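Local atomic coordinates of YaeQ family protein (Pseudomonas syringae pv. tomato, PDB entry 2OT9), a protein that is of unknown function but belongs to the YaeQ family of the PDDEXK nuclease-like clan and has meso-tartaric acid bound in a pocket in this crystal. Residues A[32-43]-A[57-68]; A[127-136]-A[168-178]. All blocks are in the same frame, centred on the assembly; numbering follows the deposited sequence.

In the fold
Interaction 1 (32-43 with 57-68) joins the start of helix 37-49 to the loop between strands 55-57 and 69-72, and two of its residues, Arg39 and Leu61, belong to the tartrate pocket. Interaction 2 (127-136 with 168-178) pairs two neighbouring strands of the mixed sheet on the opposite side of the chain's centre, and comes later in the sequence. Their centres are about 18 Å apart, yet the two meet where Val42 CG1 packs 4.2 Å from Val132 CG2. Interaction 2 has no part in the pocket: the side chain of Ile129 stays about 11 Å from the tartrate.

Interaction 1. Residues A[32-43]-A[57-68]; sequences HPSETEERMTVR and FGRGLSDVDEPA. With SRT (S,R meso-tartaric acid), chain C.
Arg43 bends twice along its chain, at chi2 (-149°) and at chi3, and this lays its guanidinium against the backbone of the 57-68 loop. From there NH2 reaches Gly58 O at 3.2 Å; the oxygen lies close to the guanidinium plane, while the nitrogen stands above the plane of the carbonyl. A weak second bond runs from the same NH2 to Ala68 O, an oxygen that also accepts from Gly58 N. On the way, Arg43 CD rests on Ala68 CB at 3.5 Å, and Phe57 CD1 lies over one face of the guanidinium, offset toward the rim of that group. Inside segment 32-43, NE forms a salt bridge to Glu35 OE2 (2.9 Å), though as a hydrogen bond it is weak. NH1 has a weak bond of its own to Ala30 O, so all three nitrogens of this buried arginine have a partner, and the nearby carboxylate probably balances its charge.

Leu61 makes the second group of contacts. Its chi1 of 60° puts CG between the backbone N and the carbonyl carbon, and the two methyls divide the work: CD1 approaches His32 CD2 at 3.6 Å, and CD2 touches both Ser34 O and the aliphatic CD of Arg39. Ser62 CB covers a face of the His32 imidazole in a CH-pi contact, 3.9 Å from the ring centroid.

Beyond Leu61, Arg39 carries on to the ligand. Its NH2 gives a nearly straight bond (167°) to tartrate O1, 2.8 Å away and in the guanidinium plane, while the bond from NH1 is weak. Thr36 OG1 accepts from Arg39 N and caps the helix. Val84 O and Gln86 N also hydrogen-bond the ligand, and Leu61 lies against it, in a pocket bounded by the start of helix 37-49, the 57-68 loop and the end of strand 78-84, and consistent with binding small anions.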
loop_
_atom_site.group_PDB
_atom_site.type_symbol
_atom_site.label_atom_id
_atom_site.label_comp_id
_atom_site.label_asym_id
_atom_site.label_seq_id
_atom_site.Cartn_x
_atom_site.Cartn_y
_atom_site.Cartn_z
ATOM N N HIS A 32 -1.520 -11.896 8.566
ATOM C CA HIS A 32 -2.417 -13.039 8.546
ATOM C C HIS A 32 -1.698 -14.185 7.784
ATOM O O HIS A 32 -0.886 -13.898 6.917
ATOM C CB HIS A 32 -3.726 -12.624 7.851
ATOM C CG HIS A 32 -4.736 -13.725 7.752
ATOM N ND1 HIS A 32 -5.590 -14.052 8.783
ATOM C CD2 HIS A 32 -5.011 -14.589 6.748
ATOM C CE1 HIS A 32 -6.349 -15.070 8.418
ATOM N NE2 HIS A 32 -6.020 -15.412 7.183
ATOM N N PRO A 33 -1.966 -15.465 8.124
ATOM C CA PRO A 33 -1.330 -16.590 7.404
ATOM C C PRO A 33 -1.522 -16.552 5.889
ATOM O O PRO A 33 -0.651 -17.008 5.159
ATOM C CB PRO A 33 -2.018 -17.822 7.988
ATOM C CG PRO A 33 -2.481 -17.397 9.313
ATOM C CD PRO A 33 -2.840 -15.951 9.210
ATOM N N SER A 34 -2.629 -15.980 5.422
ATOM C CA SER A 34 -2.910 -15.858 3.987
ATOM C C SER A 34 -2.229 -14.669 3.308
ATOM O O SER A 34 -2.258 -14.552 2.082
ATOM C CB SER A 34 -4.410 -15.754 3.754
ATOM O OG SER A 34 -5.041 -16.941 4.190
ATOM N N GLU A 35 -1.645 -13.784 4.100
ATOM C CA GLU A 35 -0.934 -12.633 3.567
ATOM C C GLU A 35 0.507 -13.026 3.272
ATOM O O GLU A 35 1.269 -13.344 4.188
ATOM C CB GLU A 35 -0.951 -11.462 4.543
ATOM C CG GLU A 35 -0.150 -10.257 4.040
ATOM C CD GLU A 35 -0.489 -8.981 4.783
ATOM O OE1 GLU A 35 -0.720 -9.059 6.007
ATOM O OE2 GLU A 35 -0.508 -7.902 4.150
ATOM N N THR A 36 0.879 -13.001 1.994
ATOM C CA THR A 36 2.247 -13.356 1.612
ATOM C C THR A 36 3.203 -12.240 2.021
ATOM O O THR A 36 2.769 -11.103 2.297
ATOM C CB THR A 36 2.389 -13.595 0.098
ATOM O OG1 THR A 36 2.024 -12.406 -0.599
ATOM C CG2 THR A 36 1.530 -14.777 -0.366
ATOM N N GLU A 37 4.502 -12.550 2.058
ATOM C CA GLU A 37 5.529 -11.523 2.295
ATOM C C GLU A 37 5.403 -10.396 1.271
ATOM O O GLU A 37 5.558 -9.229 1.616
ATOM C CB GLU A 37 6.947 -12.129 2.251
ATOM C CG GLU A 37 7.287 -12.945 3.480
ATOM C CD GLU A 37 8.563 -13.790 3.314
ATOM O OE1 GLU A 37 8.848 -14.291 2.196
ATOM O OE2 GLU A 37 9.270 -13.957 4.325
ATOM N N GLU A 38 5.115 -10.750 0.015
ATOM C CA GLU A 38 4.910 -9.754 -1.038
ATOM C C GLU A 38 3.734 -8.815 -0.738
ATOM O O GLU A 38 3.842 -7.598 -0.884
ATOM C CB GLU A 38 4.725 -10.451 -2.392
ATOM C CG GLU A 38 6.038 -10.998 -2.997
ATOM C CD GLU A 38 6.446 -12.384 -2.487
ATOM O OE1 GLU A 38 5.683 -13.050 -1.718
ATOM O OE2 GLU A 38 7.557 -12.824 -2.879
ATOM N N ARG A 39 2.611 -9.381 -0.314
ATOM C CA ARG A 39 1.426 -8.567 0.010
ATOM C C ARG A 39 1.720 -7.609 1.155
ATOM O O ARG A 39 1.450 -6.415 1.072
ATOM C CB ARG A 39 0.225 -9.471 0.347
ATOM C CG ARG A 39 -1.053 -8.671 0.676
ATOM C CD ARG A 39 -2.280 -9.587 0.820
ATOM N NE ARG A 39 -2.645 -10.160 -0.469
ATOM C CZ ARG A 39 -3.479 -9.597 -1.343
ATOM N NH1 ARG A 39 -4.096 -8.464 -1.041
ATOM N NH2 ARG A 39 -3.737 -10.201 -2.507
HETATM N N MSE A 40 2.292 -8.131 2.234
HETATM C CA MSE A 40 2.707 -7.288 3.349
HETATM C C MSE A 40 3.647 -6.168 2.901
HETATM O O MSE A 40 3.483 -5.012 3.301
HETATM C CB MSE A 40 3.389 -8.128 4.431
HETATM C CG MSE A 40 4.137 -7.234 5.421
HETATM SE SE MSE A 40 4.380 -8.120 7.125
HETATM C CE MSE A 40 2.503 -8.197 7.529
ATOM N N THR A 41 4.630 -6.506 2.073
ATOM C CA THR A 41 5.572 -5.517 1.560
ATOM C C THR A 41 4.885 -4.413 0.759
ATOM O O THR A 41 5.239 -3.243 0.886
ATOM C CB THR A 41 6.680 -6.206 0.749
ATOM O OG1 THR A 41 7.374 -7.109 1.633
ATOM C CG2 THR A 41 7.651 -5.187 0.156
ATOM N N VAL A 42 3.890 -4.778 -0.047
ATOM C CA VAL A 42 3.106 -3.764 -0.754
ATOM C C VAL A 42 2.370 -2.848 0.247
ATOM O O VAL A 42 2.338 -1.624 0.058
ATOM C CB VAL A 42 2.128 -4.383 -1.781
ATOM C CG1 VAL A 42 1.396 -3.279 -2.539
ATOM C CG2 VAL A 42 2.915 -5.236 -2.815
ATOM N N ARG A 43 1.802 -3.420 1.307
ATOM C CA ARG A 43 1.192 -2.594 2.371
ATOM C C ARG A 43 2.197 -1.620 3.010
ATOM O O ARG A 43 1.848 -0.473 3.312
ATOM C CB ARG A 43 0.568 -3.473 3.458
ATOM C CG ARG A 43 -0.674 -4.210 2.990
ATOM C CD ARG A 43 -1.653 -4.421 4.148
ATOM N NE ARG A 43 -1.120 -5.312 5.175
ATOM C CZ ARG A 43 -1.640 -5.455 6.394
ATOM N NH1 ARG A 43 -1.077 -6.308 7.256
ATOM N NH2 ARG A 43 -2.718 -4.748 6.754
ATOM N N PHE A 57 -2.866 0.670 9.603
ATOM C CA PHE A 57 -3.114 -0.605 8.917
ATOM C C PHE A 57 -4.476 -1.152 9.317
ATOM O O PHE A 57 -4.846 -1.110 10.488
ATOM C CB PHE A 57 -2.002 -1.631 9.201
ATOM C CG PHE A 57 -0.664 -1.249 8.620
ATOM C CD1 PHE A 57 -0.374 -1.496 7.289
ATOM C CD2 PHE A 57 0.294 -0.614 9.407
ATOM C CE1 PHE A 57 0.870 -1.128 6.751
ATOM C CE2 PHE A 57 1.527 -0.237 8.879
ATOM C CZ PHE A 57 1.820 -0.503 7.551
ATOM N N GLY A 58 -5.233 -1.631 8.335
ATOM C CA GLY A 58 -6.496 -2.294 8.600
ATOM C C GLY A 58 -6.236 -3.778 8.755
ATOM O O GLY A 58 -5.078 -4.215 8.800
ATOM N N ARG A 59 -7.311 -4.557 8.832
ATOM C CA ARG A 59 -7.197 -6.019 8.878
ATOM C C ARG A 59 -7.072 -6.654 7.486
ATOM O O ARG A 59 -7.035 -7.884 7.371
ATOM C CB ARG A 59 -8.337 -6.643 9.686
ATOM C CG ARG A 59 -8.352 -6.224 11.166
ATOM C CD ARG A 59 -9.324 -7.067 11.986
ATOM N NE ARG A 59 -8.733 -8.319 12.468
ATOM C CZ ARG A 59 -8.623 -8.667 13.752
ATOM N NH1 ARG A 59 -9.072 -7.867 14.715
ATOM N NH2 ARG A 59 -8.070 -9.828 14.079
ATOM N N GLY A 60 -7.009 -5.813 6.444
ATOM C CA GLY A 60 -6.727 -6.249 5.060
ATOM C C GLY A 60 -7.517 -7.477 4.630
ATOM O O GLY A 60 -8.728 -7.557 4.881
ATOM N N LEU A 61 -6.830 -8.450 4.021
ATOM C CA LEU A 61 -7.488 -9.644 3.479
ATOM C C LEU A 61 -8.249 -10.505 4.498
ATOM O O LEU A 61 -9.110 -11.298 4.112
ATOM C CB LEU A 61 -6.515 -10.511 2.639
ATOM C CG LEU A 61 -5.227 -11.150 3.181
ATOM C CD1 LEU A 61 -5.416 -11.816 4.527
ATOM C CD2 LEU A 61 -4.714 -12.161 2.161
ATOM N N SER A 62 -7.953 -10.340 5.786
ATOM C CA SER A 62 -8.607 -11.150 6.830
ATOM C C SER A 62 -10.018 -10.665 7.239
ATOM O O SER A 62 -10.739 -11.372 7.952
ATOM C CB SER A 62 -7.689 -11.295 8.055
ATOM O OG SER A 62 -7.880 -10.259 9.002
ATOM N N ASP A 63 -10.398 -9.463 6.794
ATOM C CA ASP A 63 -11.725 -8.889 7.080
ATOM C C ASP A 63 -12.241 -8.120 5.862
ATOM O O ASP A 63 -11.698 -7.071 5.510
ATOM C CB ASP A 63 -11.642 -7.948 8.288
ATOM C CG ASP A 63 -13.005 -7.364 8.705
ATOM O OD1 ASP A 63 -13.993 -7.418 7.930
ATOM O OD2 ASP A 63 -13.080 -6.835 9.836
ATOM N N VAL A 64 -13.307 -8.627 5.244
ATOM C CA VAL A 64 -13.848 -8.009 4.032
ATOM C C VAL A 64 -14.322 -6.555 4.210
ATOM O O VAL A 64 -14.358 -5.790 3.248
ATOM C CB VAL A 64 -14.975 -8.856 3.382
ATOM C CG1 VAL A 64 -14.387 -10.122 2.756
ATOM C CG2 VAL A 64 -16.080 -9.179 4.390
ATOM N N ASP A 65 -14.664 -6.177 5.438
ATOM C CA ASP A 65 -15.195 -4.837 5.697
ATOM C C ASP A 65 -14.105 -3.789 5.966
ATOM O O ASP A 65 -14.416 -2.617 6.232
ATOM C CB ASP A 65 -16.201 -4.886 6.852
ATOM C CG ASP A 65 -17.308 -5.902 6.612
ATOM O OD1 ASP A 65 -17.875 -5.934 5.494
ATOM O OD2 ASP A 65 -17.599 -6.688 7.534
ATOM N N GLU A 66 -12.841 -4.207 5.922
ATOM C CA GLU A 66 -11.715 -3.302 6.171
ATOM C C GLU A 66 -10.736 -3.273 4.982
ATOM O O GLU A 66 -10.630 -4.239 4.247
ATOM C CB GLU A 66 -10.977 -3.684 7.459
ATOM C CG GLU A 66 -11.799 -3.464 8.741
ATOM C CD GLU A 66 -10.947 -3.233 9.982
ATOM O OE1 GLU A 66 -9.698 -3.104 9.871
ATOM O OE2 GLU A 66 -11.542 -3.148 11.081
ATOM N N PRO A 67 -10.050 -2.136 4.764
ATOM C CA PRO A 67 -9.018 -2.075 3.728
ATOM C C PRO A 67 -7.673 -2.559 4.260
ATOM O O PRO A 67 -7.545 -2.839 5.453
ATOM C CB PRO A 67 -8.929 -0.585 3.424
ATOM C CG PRO A 67 -9.292 0.079 4.738
ATOM C CD PRO A 67 -10.234 -0.844 5.452
ATOM N N ALA A 68 -6.674 -2.605 3.382
ATOM C CA ALA A 68 -5.292 -2.849 3.757
ATOM C C ALA A 68 -4.771 -1.707 4.629
ATOM O O ALA A 68 -4.113 -1.945 5.650
ATOM C CB ALA A 68 -4.447 -3.003 2.506
HETATM O O1 SRT C . -5.728 -8.899 -4.017
HETATM O O11 SRT C . -7.634 -9.960 -4.081
HETATM C C1 SRT C . -6.762 -9.313 -3.471
HETATM C C2 SRT C . -6.921 -8.969 -2.013
HETATM O O2 SRT C . -7.225 -10.065 -1.134
HETATM C C3 SRT C . -7.966 -7.881 -1.944
HETATM O O3 SRT C . -7.236 -6.696 -2.278
HETATM C C4 SRT C . -8.621 -7.796 -0.579
HETATM O O4 SRT C . -7.948 -7.885 0.484
HETATM O O41 SRT C . -9.860 -7.634 -0.562
#

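Interaction 2. Residues A[127-136]-A[168-178]; sequences VNIAAVPQDV and HEVQLQWLTGE
Asn128 reaches across to the C-terminal tail at Glu178. Its CB lies at the edge of the Trp174 indole, near its plane, and 3.5 Å from Glu178 O; CG is 3.3 Å from that same oxygen; and at the tip OD1 takes a hydrogen bond from Glu178 N at 2.8 Å, the donor tilted modestly from the amide plane. The other tip atom, ND2, turns back to Thr102 O and Asn126 OD1, so both ends of the amide are engaged and its rotation is set. With CG anti to the carbonyl carbon (chi1 -56°), this torsion brings the amide to Glu178 although the side chain does not set out toward that segment.

Between the two strands the pairing is antiparallel. Ala131 and Gln173 exchange two backbone bonds, and Ala130 faces Trp174 as a non-hydrogen-bonded pair. Between Ala130 and Ile129 the register slips by one in a classic beta bulge: Leu175 and Thr176 both stand opposite Ile129, whose O accepts from Leu175 N at 2.7 Å and from Thr176 N at 3.2 Å. Strand 127-131 is thereby seated in the mixed sheet between 166-174 and 101-106, the latter bonded to Asn128 and Ala130.

The indole lies between two partners. Ala130 CB sits 3.7 Å from the centroid of the Trp174 six-membered ring, only 8° off the normal. Glu178 CA covers the opposite face toward the rim. Ile129, on the other side of the sheet, touches Thr176 CG2 through CG1 at 3.6 Å, and Ala131 CB meets Leu175 CD1. Past the paired residues, the side chains of Val132 and Leu172 lie side by side, pointing the same way, with CG2 of Val132 against CD2 of Leu172. At the start of helix 134-141, Val136 directs CG2 onto Val170 CG2 and His168 CB.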
loop_
_atom_site.group_PDB
_atom_site.type_symbol
_atom_site.label_atom_id
_atom_site.label_comp_id
_atom_site.label_asym_id
_atom_site.label_seq_id
_atom_site.Cartn_x
_atom_site.Cartn_y
_atom_site.Cartn_z
ATOM N N VAL A 127 -10.579 7.495 -7.681
ATOM C CA VAL A 127 -9.930 6.198 -7.527
ATOM C C VAL A 127 -8.586 6.262 -8.250
ATOM O O VAL A 127 -8.503 6.717 -9.391
ATOM C CB VAL A 127 -10.810 5.027 -8.041
ATOM C CG1 VAL A 127 -10.052 3.693 -7.971
ATOM C CG2 VAL A 127 -12.122 4.956 -7.251
ATOM N N ASN A 128 -7.540 5.811 -7.567
ATOM C CA ASN A 128 -6.170 5.979 -8.023
ATOM C C ASN A 128 -5.482 4.639 -7.925
ATOM O O ASN A 128 -5.537 4.001 -6.869
ATOM C CB ASN A 128 -5.446 7.014 -7.140
ATOM C CG ASN A 128 -6.163 8.342 -7.096
ATOM O OD1 ASN A 128 -5.935 9.193 -7.949
ATOM N ND2 ASN A 128 -7.021 8.537 -6.089
ATOM N N ILE A 129 -4.872 4.194 -9.019
ATOM C CA ILE A 129 -4.331 2.839 -9.100
ATOM C C ILE A 129 -2.941 2.875 -9.700
ATOM O O ILE A 129 -2.748 3.381 -10.821
ATOM C CB ILE A 129 -5.219 1.884 -9.980
ATOM C CG1 ILE A 129 -6.660 1.831 -9.471
ATOM C CG2 ILE A 129 -4.598 0.459 -10.047
ATOM C CD1 ILE A 129 -7.612 1.063 -10.377
ATOM N N ALA A 130 -1.974 2.341 -8.953
ATOM C CA ALA A 130 -0.606 2.206 -9.432
ATOM C C ALA A 130 -0.194 0.754 -9.241
ATOM O O ALA A 130 -0.670 0.087 -8.317
ATOM C CB ALA A 130 0.322 3.126 -8.644
ATOM N N ALA A 131 0.666 0.250 -10.110
ATOM C CA ALA A 131 1.171 -1.120 -9.991
ATOM C C ALA A 131 2.642 -1.122 -9.537
ATOM O O ALA A 131 3.439 -0.298 -9.995
ATOM C CB ALA A 131 1.035 -1.843 -11.315
ATOM N N VAL A 132 2.982 -2.064 -8.661
ATOM C CA VAL A 132 4.348 -2.268 -8.186
ATOM C C VAL A 132 4.987 -3.348 -9.072
ATOM O O VAL A 132 4.401 -4.419 -9.225
ATOM C CB VAL A 132 4.359 -2.775 -6.711
ATOM C CG1 VAL A 132 5.791 -2.964 -6.206
ATOM C CG2 VAL A 132 3.576 -1.821 -5.771
ATOM N N PRO A 133 6.161 -3.072 -9.666
ATOM C CA PRO A 133 6.834 -4.080 -10.535
ATOM C C PRO A 133 7.229 -5.330 -9.739
ATOM O O PRO A 133 7.665 -5.212 -8.592
ATOM C CB PRO A 133 8.105 -3.349 -11.022
ATOM C CG PRO A 133 7.829 -1.901 -10.812
ATOM C CD PRO A 133 6.920 -1.812 -9.597
ATOM N N GLN A 134 7.102 -6.513 -10.340
ATOM C CA GLN A 134 7.303 -7.747 -9.583
ATOM C C GLN A 134 8.758 -7.975 -9.190
ATOM O O GLN A 134 9.021 -8.509 -8.112
ATOM C CB GLN A 134 6.734 -8.986 -10.310
ATOM C CG GLN A 134 6.754 -10.318 -9.460
ATOM C CD GLN A 134 5.677 -10.435 -8.336
ATOM O OE1 GLN A 134 5.719 -11.372 -7.530
ATOM N NE2 GLN A 134 4.733 -9.510 -8.287
ATOM N N ASP A 135 9.691 -7.575 -10.050
ATOM C CA ASP A 135 11.112 -7.812 -9.765
ATOM C C ASP A 135 11.565 -7.163 -8.456
ATOM O O ASP A 135 12.094 -7.853 -7.599
ATOM C CB ASP A 135 12.038 -7.467 -10.950
ATOM C CG ASP A 135 11.983 -5.983 -11.380
ATOM O OD1 ASP A 135 11.242 -5.156 -10.798
ATOM O OD2 ASP A 135 12.715 -5.649 -12.344
ATOM N N VAL A 136 11.328 -5.862 -8.286
ATOM C CA VAL A 136 11.765 -5.171 -7.056
ATOM C C VAL A 136 10.941 -5.610 -5.840
ATOM O O VAL A 136 11.435 -5.649 -4.709
ATOM C CB VAL A 136 11.756 -3.619 -7.206
ATOM C CG1 VAL A 136 10.327 -3.056 -7.369
ATOM C CG2 VAL A 136 12.468 -2.954 -6.009
ATOM N N HIS A 168 16.944 -0.062 -3.279
ATOM C CA HIS A 168 16.124 -0.612 -4.352
ATOM C C HIS A 168 15.176 0.457 -4.859
ATOM O O HIS A 168 14.490 1.110 -4.065
ATOM C CB HIS A 168 15.326 -1.809 -3.816
ATOM C CG HIS A 168 16.166 -2.799 -3.062
ATOM N ND1 HIS A 168 16.132 -2.914 -1.690
ATOM C CD2 HIS A 168 17.095 -3.683 -3.488
ATOM C CE1 HIS A 168 16.983 -3.849 -1.303
ATOM N NE2 HIS A 168 17.580 -4.333 -2.375
ATOM N N GLU A 169 15.132 0.622 -6.176
ATOM C CA GLU A 169 14.322 1.660 -6.798
ATOM C C GLU A 169 12.949 1.107 -7.172
ATOM O O GLU A 169 12.841 0.172 -7.965
ATOM C CB GLU A 169 15.031 2.247 -8.038
ATOM C CG GLU A 169 14.148 3.210 -8.842
ATOM C CD GLU A 169 14.909 4.094 -9.841
ATOM O OE1 GLU A 169 16.152 4.008 -9.932
ATOM O OE2 GLU A 169 14.243 4.884 -10.542
ATOM N N VAL A 170 11.911 1.688 -6.584
ATOM C CA VAL A 170 10.534 1.291 -6.861
ATOM C C VAL A 170 9.881 2.339 -7.742
ATOM O O VAL A 170 9.590 3.443 -7.294
ATOM C CB VAL A 170 9.721 1.117 -5.551
ATOM C CG1 VAL A 170 8.274 0.724 -5.865
ATOM C CG2 VAL A 170 10.403 0.088 -4.637
ATOM N N GLN A 171 9.650 1.978 -8.998
ATOM C CA GLN A 171 9.011 2.871 -9.945
ATOM C C GLN A 171 7.574 2.413 -10.195
ATOM O O GLN A 171 7.341 1.382 -10.824
ATOM C CB GLN A 171 9.818 2.935 -11.251
ATOM C CG GLN A 171 9.328 4.020 -12.201
ATOM C CD GLN A 171 9.300 5.397 -11.542
ATOM O OE1 GLN A 171 10.327 5.903 -11.101
ATOM N NE2 GLN A 171 8.113 5.999 -11.465
ATOM N N LEU A 172 6.614 3.164 -9.669
ATOM C CA LEU A 172 5.220 2.743 -9.758
ATOM C C LEU A 172 4.715 3.035 -11.153
ATOM O O LEU A 172 5.059 4.055 -11.734
ATOM C CB LEU A 172 4.374 3.487 -8.731
ATOM C CG LEU A 172 4.775 3.319 -7.268
ATOM C CD1 LEU A 172 3.925 4.262 -6.434
ATOM C CD2 LEU A 172 4.650 1.841 -6.772
ATOM N N GLN A 173 3.930 2.118 -11.703
ATOM C CA GLN A 173 3.252 2.371 -12.972
ATOM C C GLN A 173 1.841 2.845 -12.670
ATOM O O GLN A 173 1.046 2.081 -12.140
ATOM C CB GLN A 173 3.197 1.107 -13.838
ATOM C CG GLN A 173 2.444 1.344 -15.183
ATOM C CD GLN A 173 2.282 0.084 -16.029
ATOM O OE1 GLN A 173 1.779 -0.938 -15.563
ATOM N NE2 GLN A 173 2.691 0.166 -17.286
ATOM N N TRP A 174 1.521 4.085 -13.016
ATOM C CA TRP A 174 0.167 4.616 -12.787
ATOM C C TRP A 174 -0.817 4.137 -13.848
ATOM O O TRP A 174 -0.613 4.384 -15.041
ATOM C CB TRP A 174 0.196 6.160 -12.676
ATOM C CG TRP A 174 0.795 6.540 -11.374
ATOM C CD1 TRP A 174 2.113 6.820 -11.125
ATOM C CD2 TRP A 174 0.124 6.596 -10.113
ATOM N NE1 TRP A 174 2.295 7.067 -9.778
ATOM C CE2 TRP A 174 1.090 6.937 -9.138
ATOM C CE3 TRP A 174 -1.214 6.409 -9.709
ATOM C CZ2 TRP A 174 0.767 7.097 -7.789
ATOM C CZ3 TRP A 174 -1.528 6.546 -8.361
ATOM C CH2 TRP A 174 -0.546 6.897 -7.420
ATOM N N LEU A 175 -1.875 3.447 -13.417
ATOM C CA LEU A 175 -2.938 3.010 -14.322
ATOM C C LEU A 175 -4.064 4.056 -14.426
ATOM O O LEU A 175 -4.593 4.312 -15.513
ATOM C CB LEU A 175 -3.518 1.652 -13.889
ATOM C CG LEU A 175 -2.686 0.411 -14.236
ATOM C CD1 LEU A 175 -1.424 0.344 -13.439
ATOM C CD2 LEU A 175 -3.498 -0.898 -14.069
ATOM N N THR A 176 -4.417 4.657 -13.292
ATOM C CA THR A 176 -5.421 5.720 -13.258
ATOM C C THR A 176 -5.131 6.647 -12.079
ATOM O O THR A 176 -4.598 6.208 -11.055
ATOM C CB THR A 176 -6.871 5.148 -13.175
ATOM O OG1 THR A 176 -7.815 6.190 -13.465
ATOM C CG2 THR A 176 -7.158 4.590 -11.792
ATOM N N GLY A 177 -5.464 7.922 -12.228
ATOM C CA GLY A 177 -5.349 8.868 -11.122
ATOM C C GLY A 177 -3.897 9.141 -10.780
ATOM O O GLY A 177 -3.027 9.080 -11.657
ATOM N N GLU A 178 -3.630 9.447 -9.508
ATOM C CA GLU A 178 -2.329 9.980 -9.110
ATOM C C GLU A 178 -2.130 9.849 -7.603
ATOM O O GLU A 178 -3.063 9.507 -6.857
ATOM C CB GLU A 178 -2.216 11.467 -9.502
ATOM C CG GLU A 178 -3.250 12.377 -8.832
ATOM C CD GLU A 178 -3.114 13.855 -9.197
ATOM O OE1 GLU A 178 -3.860 14.669 -8.610
ATOM O OE2 GLU A 178 -2.272 14.218 -10.052
#